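Local coordinates for protein ferredoxin--NADP reductase, apicoplast (Plasmodium falciparum, PDB 3JQQ) that transfers electrons between ferredoxin and NADP(H) through a bound FAD in the apicoplast, and may serve the last step of isoprenoid precursor synthesis, at residues 139-144 with 149-154; 36-41 with 143-148; 13-18 with 55-60. The protein carries 1 engineered substitution. All coordinates share one frame; numbering follows the deposited sequence.

Contact 1: 139-144 with 149-154; sequences SGFIKN and DDIYLT. With FAD (flavin-adenine dinucleotide), chain I.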
# COMPACT_ATOMS: atom_id res chain seq x y z
N SER B 139 12.54 4.83 -3.40
CA SER B 139 13.29 3.64 -2.98
C SER B 139 14.63 3.50 -3.70
O SER B 139 15.65 3.20 -3.07
CB SER B 139 12.45 2.38 -3.19
OG SER B 139 11.25 2.45 -2.44
N GLY B 140 14.62 3.69 -5.01
CA GLY B 140 15.85 3.59 -5.80
C GLY B 140 16.83 4.69 -5.46
O GLY B 140 18.04 4.47 -5.45
N PHE B 141 16.32 5.88 -5.19
CA PHE B 141 17.15 7.02 -4.80
C PHE B 141 17.84 6.74 -3.47
O PHE B 141 19.04 7.00 -3.32
CB PHE B 141 16.29 8.29 -4.74
CG PHE B 141 16.90 9.42 -3.95
CD1 PHE B 141 17.92 10.19 -4.48
CD2 PHE B 141 16.43 9.72 -2.68
CE1 PHE B 141 18.46 11.24 -3.76
CE2 PHE B 141 16.97 10.76 -1.95
CZ PHE B 141 17.99 11.52 -2.49
N ILE B 142 17.10 6.20 -2.50
CA ILE B 142 17.69 5.85 -1.21
C ILE B 142 18.66 4.69 -1.36
O ILE B 142 19.73 4.67 -0.74
CB ILE B 142 16.61 5.46 -0.19
CG1 ILE B 142 15.68 6.66 0.06
CG2 ILE B 142 17.23 4.98 1.11
CD1 ILE B 142 14.32 6.26 0.57
N LYS B 143 18.29 3.73 -2.19
CA LYS B 143 19.12 2.58 -2.47
C LYS B 143 20.51 3.06 -2.84
O LYS B 143 21.52 2.57 -2.33
CB LYS B 143 18.54 1.80 -3.65
CG LYS B 143 18.65 0.29 -3.57
CD LYS B 143 20.08 -0.18 -3.36
CE LYS B 143 20.19 -1.67 -3.68
NZ LYS B 143 21.01 -2.39 -2.67
N ASN B 144 20.55 4.05 -3.73
CA ASN B 144 21.80 4.56 -4.29
C ASN B 144 22.49 5.62 -3.44
O ASN B 144 23.61 6.03 -3.75
CB ASN B 144 21.56 5.08 -5.71
CG ASN B 144 21.15 3.99 -6.68
OD1 ASN B 144 21.87 3.01 -6.87
ND2 ASN B 144 19.99 4.15 -7.30
N ASP B 149 25.99 12.35 1.08
CA ASP B 149 25.18 12.88 -0.02
C ASP B 149 24.20 13.93 0.49
O ASP B 149 23.83 13.93 1.67
CB ASP B 149 24.40 11.76 -0.71
CG ASP B 149 25.19 11.07 -1.79
OD1 ASP B 149 26.38 11.43 -1.99
OD2 ASP B 149 24.64 10.16 -2.45
N ASP B 150 23.78 14.82 -0.40
CA ASP B 150 22.71 15.77 -0.10
C ASP B 150 21.36 15.06 -0.11
O ASP B 150 21.11 14.21 -0.97
CB ASP B 150 22.69 16.91 -1.12
CG ASP B 150 23.86 17.88 -0.96
OD1 ASP B 150 24.56 17.81 0.07
OD2 ASP B 150 24.07 18.71 -1.87
N ILE B 151 20.50 15.40 0.84
CA ILE B 151 19.11 14.95 0.81
C ILE B 151 18.21 16.10 1.25
O ILE B 151 18.52 16.82 2.21
CB ILE B 151 18.89 13.70 1.70
CG1 ILE B 151 17.48 13.13 1.49
CG2 ILE B 151 19.14 14.02 3.16
CD1 ILE B 151 17.21 11.85 2.26
N TYR B 152 17.10 16.29 0.54
CA TYR B 152 16.25 17.46 0.76
C TYR B 152 14.92 17.12 1.44
O TYR B 152 14.12 16.35 0.91
CB TYR B 152 16.02 18.21 -0.55
CG TYR B 152 17.28 18.80 -1.15
CD1 TYR B 152 18.19 18.01 -1.84
CD2 TYR B 152 17.57 20.16 -1.02
CE1 TYR B 152 19.35 18.54 -2.38
CE2 TYR B 152 18.72 20.70 -1.56
CZ TYR B 152 19.61 19.89 -2.24
OH TYR B 152 20.75 20.43 -2.78
N LEU B 153 14.72 17.71 2.62
CA LEU B 153 13.55 17.43 3.46
C LEU B 153 12.49 18.53 3.40
O LEU B 153 12.82 19.71 3.24
CB LEU B 153 13.98 17.26 4.93
CG LEU B 153 14.65 15.99 5.46
CD1 LEU B 153 13.94 14.73 4.96
CD2 LEU B 153 16.12 15.95 5.11
N THR B 154 11.24 18.13 3.55
CA THR B 154 10.13 19.05 3.79
C THR B 154 9.48 18.65 5.12
O THR B 154 9.70 17.53 5.59
CB THR B 154 9.06 18.95 2.69
OG1 THR B 154 8.39 17.69 2.78
CG2 THR B 154 9.69 19.10 1.31
PA FAD I . 6.61 4.57 -5.78
O1A FAD I . 5.82 5.78 -5.36
O2A FAD I . 7.51 4.88 -6.95
O5B FAD I . 5.61 3.34 -6.11
C5B FAD I . 4.79 2.79 -5.11
C4B FAD I . 4.80 1.27 -5.17
O4B FAD I . 4.47 0.82 -6.47
C3B FAD I . 6.18 0.71 -4.85
O3B FAD I . 6.02 -0.48 -4.13
C2B FAD I . 6.77 0.40 -6.21
O2B FAD I . 7.62 -0.72 -6.16
C1B FAD I . 5.55 0.13 -7.08
N9A FAD I . 5.72 0.60 -8.46
C8A FAD I . 6.08 1.86 -8.87
N7A FAD I . 6.11 1.88 -10.22
C5A FAD I . 5.77 0.66 -10.68
C6A FAD I . 5.65 0.14 -11.96
N6A FAD I . 5.98 0.88 -13.02
N1A FAD I . 5.28 -1.18 -12.12
C2A FAD I . 5.04 -1.97 -11.02
N3A FAD I . 5.16 -1.44 -9.75
C4A FAD I . 5.52 -0.15 -9.58
N1 FAD I . 7.59 4.37 4.10
C2 FAD I . 8.73 3.92 4.72
O2 FAD I . 9.48 3.14 4.13
N3 FAD I . 9.03 4.34 6.01
C4 FAD I . 8.19 5.20 6.67
O4 FAD I . 8.46 5.57 7.81
C4X FAD I . 7.04 5.66 6.04
N5 FAD I . 6.20 6.53 6.70
C5X FAD I . 5.06 6.98 6.06
C6 FAD I . 4.21 7.85 6.73
C7 FAD I . 3.06 8.31 6.10
C7M FAD I . 2.14 9.26 6.82
C8 FAD I . 2.77 7.89 4.80
C8M FAD I . 1.53 8.38 4.10
C9 FAD I . 3.62 7.02 4.14
C9A FAD I . 4.77 6.55 4.76
N10 FAD I . 5.61 5.69 4.09
C10 FAD I . 6.74 5.24 4.74
C1' FAD I . 5.42 5.35 2.62
C2' FAD I . 6.40 6.11 1.72
O2' FAD I . 6.09 7.48 1.75
C3' FAD I . 6.40 5.71 0.24
O3' FAD I . 5.08 5.53 -0.23
C4' FAD I . 7.24 4.47 -0.07
O4' FAD I . 8.59 4.76 0.19
C5' FAD I . 7.11 4.09 -1.55
O5' FAD I . 7.58 5.18 -2.30
P FAD I . 8.41 4.97 -3.67
O1P FAD I . 8.56 6.30 -4.37
O2P FAD I . 9.75 4.32 -3.42
O3P FAD I . 7.47 4.00 -4.54
O HOH W 1 24.65 8.72 -4.59

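Contact 2: 36-41 with 143-148; sequences YHLEIN and KNLKIN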
# COMPACT_ATOMS: atom_id res chain seq x y z
N TYR B 36 16.51 0.61 5.09
CA TYR B 36 17.66 1.37 5.53
C TYR B 36 17.29 2.42 6.57
O TYR B 36 16.31 3.16 6.41
CB TYR B 36 18.39 2.00 4.33
CG TYR B 36 19.07 0.97 3.46
CD1 TYR B 36 18.46 0.50 2.30
CD2 TYR B 36 20.30 0.44 3.81
CE1 TYR B 36 19.07 -0.47 1.51
CE2 TYR B 36 20.92 -0.52 3.03
CZ TYR B 36 20.30 -0.97 1.88
OH TYR B 36 20.91 -1.92 1.10
N HIS B 37 18.07 2.45 7.64
CA HIS B 37 17.97 3.49 8.66
C HIS B 37 18.92 4.61 8.27
O HIS B 37 20.13 4.40 8.17
CB HIS B 37 18.36 2.90 10.02
CG HIS B 37 18.68 3.93 11.06
ND1 HIS B 37 17.71 4.55 11.81
CD2 HIS B 37 19.86 4.42 11.50
CE1 HIS B 37 18.28 5.39 12.66
NE2 HIS B 37 19.59 5.33 12.49
N LEU B 38 18.38 5.80 8.04
CA LEU B 38 19.19 6.95 7.66
C LEU B 38 19.40 7.89 8.84
O LEU B 38 18.43 8.34 9.45
CB LEU B 38 18.54 7.73 6.52
CG LEU B 38 18.26 7.04 5.18
CD1 LEU B 38 17.57 8.00 4.22
CD2 LEU B 38 19.55 6.52 4.56
N GLU B 39 20.65 8.18 9.17
CA GLU B 39 20.94 9.26 10.10
C GLU B 39 21.17 10.52 9.28
O GLU B 39 21.99 10.53 8.36
CB GLU B 39 22.14 8.95 11.01
CG GLU B 39 22.16 9.81 12.28
CD GLU B 39 23.28 9.45 13.24
OE1 GLU B 39 23.66 8.26 13.31
OE2 GLU B 39 23.77 10.36 13.93
N ILE B 40 20.43 11.58 9.60
CA ILE B 40 20.44 12.80 8.80
C ILE B 40 20.79 14.04 9.62
O ILE B 40 20.16 14.33 10.63
CB ILE B 40 19.10 13.01 8.09
CG1 ILE B 40 18.88 11.92 7.03
CG2 ILE B 40 19.04 14.40 7.46
CD1 ILE B 40 17.55 12.01 6.32
N ASN B 41 21.82 14.77 9.16
CA ASN B 41 22.23 16.02 9.79
C ASN B 41 21.52 17.19 9.13
O ASN B 41 21.71 17.47 7.95
CB ASN B 41 23.75 16.19 9.71
CG ASN B 41 24.25 17.37 10.53
OD1 ASN B 41 23.77 18.50 10.40
ND2 ASN B 41 25.25 17.13 11.39
N LYS B 143 18.29 3.73 -2.19
CA LYS B 143 19.12 2.58 -2.47
C LYS B 143 20.51 3.06 -2.84
O LYS B 143 21.52 2.57 -2.33
CB LYS B 143 18.54 1.80 -3.65
CG LYS B 143 18.65 0.29 -3.57
CD LYS B 143 20.08 -0.18 -3.36
CE LYS B 143 20.19 -1.67 -3.68
NZ LYS B 143 21.01 -2.39 -2.67
N ASN B 144 20.55 4.05 -3.73
CA ASN B 144 21.80 4.56 -4.29
C ASN B 144 22.49 5.62 -3.44
O ASN B 144 23.61 6.03 -3.75
CB ASN B 144 21.56 5.08 -5.71
CG ASN B 144 21.15 3.99 -6.68
OD1 ASN B 144 21.87 3.01 -6.87
ND2 ASN B 144 19.99 4.15 -7.30
N LEU B 145 21.84 6.06 -2.37
CA LEU B 145 22.40 7.10 -1.50
C LEU B 145 23.74 6.70 -0.89
O LEU B 145 23.91 5.57 -0.41
CB LEU B 145 21.42 7.48 -0.38
CG LEU B 145 20.46 8.64 -0.64
CD1 LEU B 145 19.46 8.78 0.51
CD2 LEU B 145 21.22 9.94 -0.85
N LYS B 146 24.68 7.64 -0.90
CA LYS B 146 25.97 7.44 -0.24
C LYS B 146 26.08 8.30 1.01
O LYS B 146 25.36 9.29 1.17
CB LYS B 146 27.12 7.80 -1.19
CG LYS B 146 27.19 6.96 -2.45
CD LYS B 146 28.42 7.35 -3.28
CE LYS B 146 28.53 6.52 -4.55
NZ LYS B 146 27.44 6.82 -5.52
N ILE B 147 26.98 7.91 1.90
CA ILE B 147 27.32 8.70 3.07
C ILE B 147 27.82 10.08 2.63
O ILE B 147 28.67 10.20 1.74
CB ILE B 147 28.37 7.96 3.94
CG1 ILE B 147 27.67 7.20 5.08
CG2 ILE B 147 29.39 8.94 4.51
CD1 ILE B 147 26.44 6.45 4.65
N ASN B 148 27.27 11.13 3.24
CA ASN B 148 27.60 12.52 2.92
C ASN B 148 26.93 13.09 1.66
O ASN B 148 27.25 14.20 1.23
CB ASN B 148 29.11 12.76 2.86
CG ASN B 148 29.49 14.21 3.12
OD1 ASN B 148 30.23 14.83 2.35
ND2 ASN B 148 28.98 14.77 4.21

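Contact 3: 13-18 with 55-60; sequences KNPLKC and GIIPYY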
# COMPACT_ATOMS: atom_id res chain seq x y z
N LYS B 13 8.58 23.94 -2.09
CA LYS B 13 9.09 25.20 -2.63
C LYS B 13 10.41 25.60 -1.98
O LYS B 13 11.33 26.07 -2.66
CB LYS B 13 8.07 26.32 -2.44
CG LYS B 13 6.84 26.22 -3.33
CD LYS B 13 5.95 27.45 -3.21
CE LYS B 13 5.55 27.70 -1.76
NZ LYS B 13 4.72 28.93 -1.59
N ASN B 14 10.51 25.42 -0.67
CA ASN B 14 11.76 25.66 0.05
C ASN B 14 12.19 24.46 0.89
O ASN B 14 12.06 24.49 2.12
CB ASN B 14 11.68 26.92 0.92
CG ASN B 14 10.83 26.72 2.17
OD1 ASN B 14 9.84 25.99 2.15
ND2 ASN B 14 11.23 27.36 3.26
N PRO B 15 12.70 23.40 0.25
CA PRO B 15 13.12 22.23 1.01
C PRO B 15 14.42 22.51 1.77
O PRO B 15 15.23 23.33 1.33
CB PRO B 15 13.36 21.18 -0.08
CG PRO B 15 13.78 21.98 -1.26
CD PRO B 15 13.01 23.27 -1.19
N LEU B 16 14.61 21.84 2.90
CA LEU B 16 15.83 21.99 3.68
C LEU B 16 16.90 21.01 3.21
O LEU B 16 16.68 19.80 3.18
CB LEU B 16 15.55 21.78 5.17
CG LEU B 16 16.76 21.89 6.11
CD1 LEU B 16 17.41 23.26 6.01
CD2 LEU B 16 16.36 21.59 7.55
N LYS B 17 18.05 21.56 2.84
CA LYS B 17 19.20 20.77 2.40
C LYS B 17 19.88 20.11 3.59
O LYS B 17 20.33 20.80 4.51
CB LYS B 17 20.20 21.66 1.65
CG LYS B 17 21.46 20.96 1.18
CD LYS B 17 22.36 21.94 0.42
CE LYS B 17 23.54 21.23 -0.24
NZ LYS B 17 24.46 20.62 0.76
N CYS B 18 19.95 18.79 3.58
CA CYS B 18 20.52 18.04 4.70
C CYS B 18 21.64 17.12 4.24
O CYS B 18 21.90 16.99 3.05
CB CYS B 18 19.44 17.21 5.40
SG CYS B 18 18.08 18.18 6.11
N GLY B 55 9.12 14.91 4.62
CA GLY B 55 9.10 14.51 3.22
C GLY B 55 10.53 14.46 2.71
O GLY B 55 11.37 15.26 3.11
N ILE B 56 10.80 13.49 1.85
CA ILE B 56 12.07 13.45 1.15
C ILE B 56 11.79 13.66 -0.33
O ILE B 56 10.91 13.00 -0.89
CB ILE B 56 12.79 12.10 1.34
CG1 ILE B 56 13.27 11.94 2.79
CG2 ILE B 56 13.97 11.98 0.39
CD1 ILE B 56 13.85 10.57 3.10
N ILE B 57 12.50 14.59 -0.95
CA ILE B 57 12.36 14.83 -2.39
C ILE B 57 13.50 14.15 -3.14
O ILE B 57 14.63 14.64 -3.14
CB ILE B 57 12.36 16.33 -2.74
CG1 ILE B 57 11.28 17.06 -1.95
CG2 ILE B 57 12.16 16.52 -4.24
CD1 ILE B 57 11.44 18.57 -1.97
N PRO B 58 13.20 13.02 -3.80
CA PRO B 58 14.23 12.27 -4.51
C PRO B 58 14.83 13.06 -5.66
O PRO B 58 14.11 13.75 -6.39
CB PRO B 58 13.47 11.05 -5.06
CG PRO B 58 12.16 11.03 -4.33
CD PRO B 58 11.86 12.44 -3.97
N TYR B 59 16.15 12.98 -5.81
CA TYR B 59 16.87 13.58 -6.94
C TYR B 59 16.77 15.11 -7.03
O TYR B 59 17.01 15.69 -8.09
CB TYR B 59 16.43 12.95 -8.27
CG TYR B 59 16.54 11.43 -8.29
CD1 TYR B 59 17.76 10.80 -8.48
CD2 TYR B 59 15.41 10.64 -8.11
CE1 TYR B 59 17.86 9.42 -8.50
CE2 TYR B 59 15.50 9.26 -8.12
CZ TYR B 59 16.72 8.65 -8.32
OH TYR B 59 16.80 7.28 -8.34
N TYR B 60 16.42 15.77 -5.92
CA TYR B 60 16.36 17.23 -5.89
C TYR B 60 17.74 17.85 -6.08
O TYR B 60 18.74 17.32 -5.59
CB TYR B 60 15.74 17.74 -4.58
CG TYR B 60 15.55 19.24 -4.53
CD1 TYR B 60 14.32 19.82 -4.80
CD2 TYR B 60 16.61 20.09 -4.21
CE1 TYR B 60 14.14 21.19 -4.76
CE2 TYR B 60 16.44 21.46 -4.16
CZ TYR B 60 15.21 22.01 -4.44
OH TYR B 60 15.03 23.37 -4.39

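Contact 1: 139-144 with 149-154
Asp-149 OD2 is gripped by two donors: the backbone N of Lys-146, in the loop between the two segments, and a water whose oxygen lies 2.6 Å from Asp-149 OD2. The same water gives its other hydrogen to Asn-144 O, 3.0 Å away, so it ties the Asn-144 carbonyl to Asp-149, the residue just before strand 150-157. A carboxylate suits this place because one oxygen can accept from amide and water together. Next to this polar link the contact is apolar. Phe-141 has CG anti to its backbone N (chi1 162°), which carries the ring off the helix toward the strand. It meets the strand with its edge: CE2 lies 4.2 Å from Ile-151 CG1, while the Asp-150 carbonyl oxygen stays near the ring plane, 4.4 Å from CZ. The long aromatic side chain reaches Ile-151 although its CB does not point at the strand, and Tyr-59 packs edge-to-face against it. Asp-150 turns its own carboxylate elsewhere, to salt bridges with Lys-17 and Lys-19. At the other end of the helix segment, Ser-139 binds FAD O2P twice, by its N (2.8 Å, 154° at the hydrogen) and by its OG (2.6 Å). OG also accepts a hydrogen bond from His-121 N. Ser-139 belongs to the Gly-x-Cys-Ser signature of plant-type reductases. Amides at the helix start, with Ser-139 OG, are thus consistent with stabilising the phosphate charge, whereas the helix is joined to the strand by the Phe-141 ring and by one water at Asn-144.

Contact 2: 36-41 with 143-148
The FAD domain of plant-type ferredoxin reductases is an antiparallel beta barrel with a helix across one end, and this contact lies where strand 35-41 meets helix 137-144 and the loop that leaves it. Strand alternation decides who takes part: Tyr-36 and Leu-38 present their side chains to the helix and loop, whereas the intervening His-37 faces the other way. Tyr-36 keeps CG beside its backbone N (chi1 -69°), and its side chain touches Ile-120 of the next strand with the hydroxyl reaching toward Lys-143. The two side chains cross obliquely. Lys-143 leaves the helix on the far side, but its chain bends at chi2 (-55°) and again at chi4, which swings NZ back to 3.8 Å from Tyr-36 OH. That is too long for direct bonding; the pair is linked instead by Glu-34, whose OE2 accepts from the tyrosine hydroxyl and forms a salt bridge with the lysine. A second lysine, Lys-23, makes a cation-pi contact with the Tyr-36 ring and hydrogen-bonds to the carbonyls of Ile-142, Lys-143 and Leu-145. The last carbonyls of a helix lack partners within the helix itself, and a cation there probably also suits the helix dipole. Farther along, the polar cluster gives way to hydrocarbon. Leu-145, in the chain that leaves the helix, points its side chain at the strand. Two branched hydrocarbon side chains suit a buried site and bring only methyl groups to it. Both residues are buried, and they meet methyl to methyl, Leu-38 CD1 lying 4.2 Å from Leu-145 CD1.

Contact 3: 13-18 with 55-60
Pro-15 meets the segment 55-60 at two points, Ile-57 and Tyr-60, which lie at the two ends of a type II turn in the antiparallel barrel of the FAD domain. Gly-55 and Ile-56 run in strand 53-56: the backbone of Gly-55 pairs with Thr-154 and that of Ile-56 with Arg-101, while the Ile-56 side chain packs on Ile-151, Leu-153 and Phe-141. Ile-57 faces the opposing segment instead. With CG1 beside the backbone N (chi1 -55°), its CD1 reaches to 3.8 Å from Pro-15 CB, a purely apolar touch for which a long, branched hydrocarbon is well suited. FAD-binding residues lie close by: Ala-100 near the Ile-57 side chain, and Lys-13 in the first segment. Pro-58 takes the second position of the turn, where its fixed phi is an advantage. Tyr-59 has a positive phi (62°), as the third position of a type II turn demands. The closing bond, from Tyr-60 N to Ile-57 O, is weak at 3.5 Å. The chain then brings in Tyr-60, whose CG stands anti to the backbone N (chi1 -176°) and sends the ring under the proline. The two side chains cross at about a right angle. Pro-15 CG sits over one ring face, 3.8 Å from the Tyr-60 centroid and displaced toward the rim; its nearest ring atom is CZ, at 3.5 Å. This is a CH-pi contact. The rigid, nonpolar proline ring presents CG to the pi face, and the slight polarisation of its C-H bonds probably adds to dispersion, so the two segments are joined without a polar bond between them.

How the contacts relate
All three contacts belong to the FAD-binding domain and reach one antiparallel sheet, in which strand 150-157 lies between 53-56 and 16-25, and 16-25 is followed by 35-41. Contacts 1 and 2 have centres about 7 Å apart and share Lys-143 and Asn-144 of helix 137-144; the centre of contact 3 lies about 9 Å from that of contact 1 and about 14 Å from that of contact 2. Along the chain, both segments of contact 3 precede those of contact 1, whereas the segments of contacts 2 and 3 alternate. Ile-151 packs on both Ile-40 and Leu-145, and the backbones of Leu-16 and Cys-18 pair with strand 150-157. Distant parts of the sequence thus assemble one barrel wall beside the FAD-binding helix.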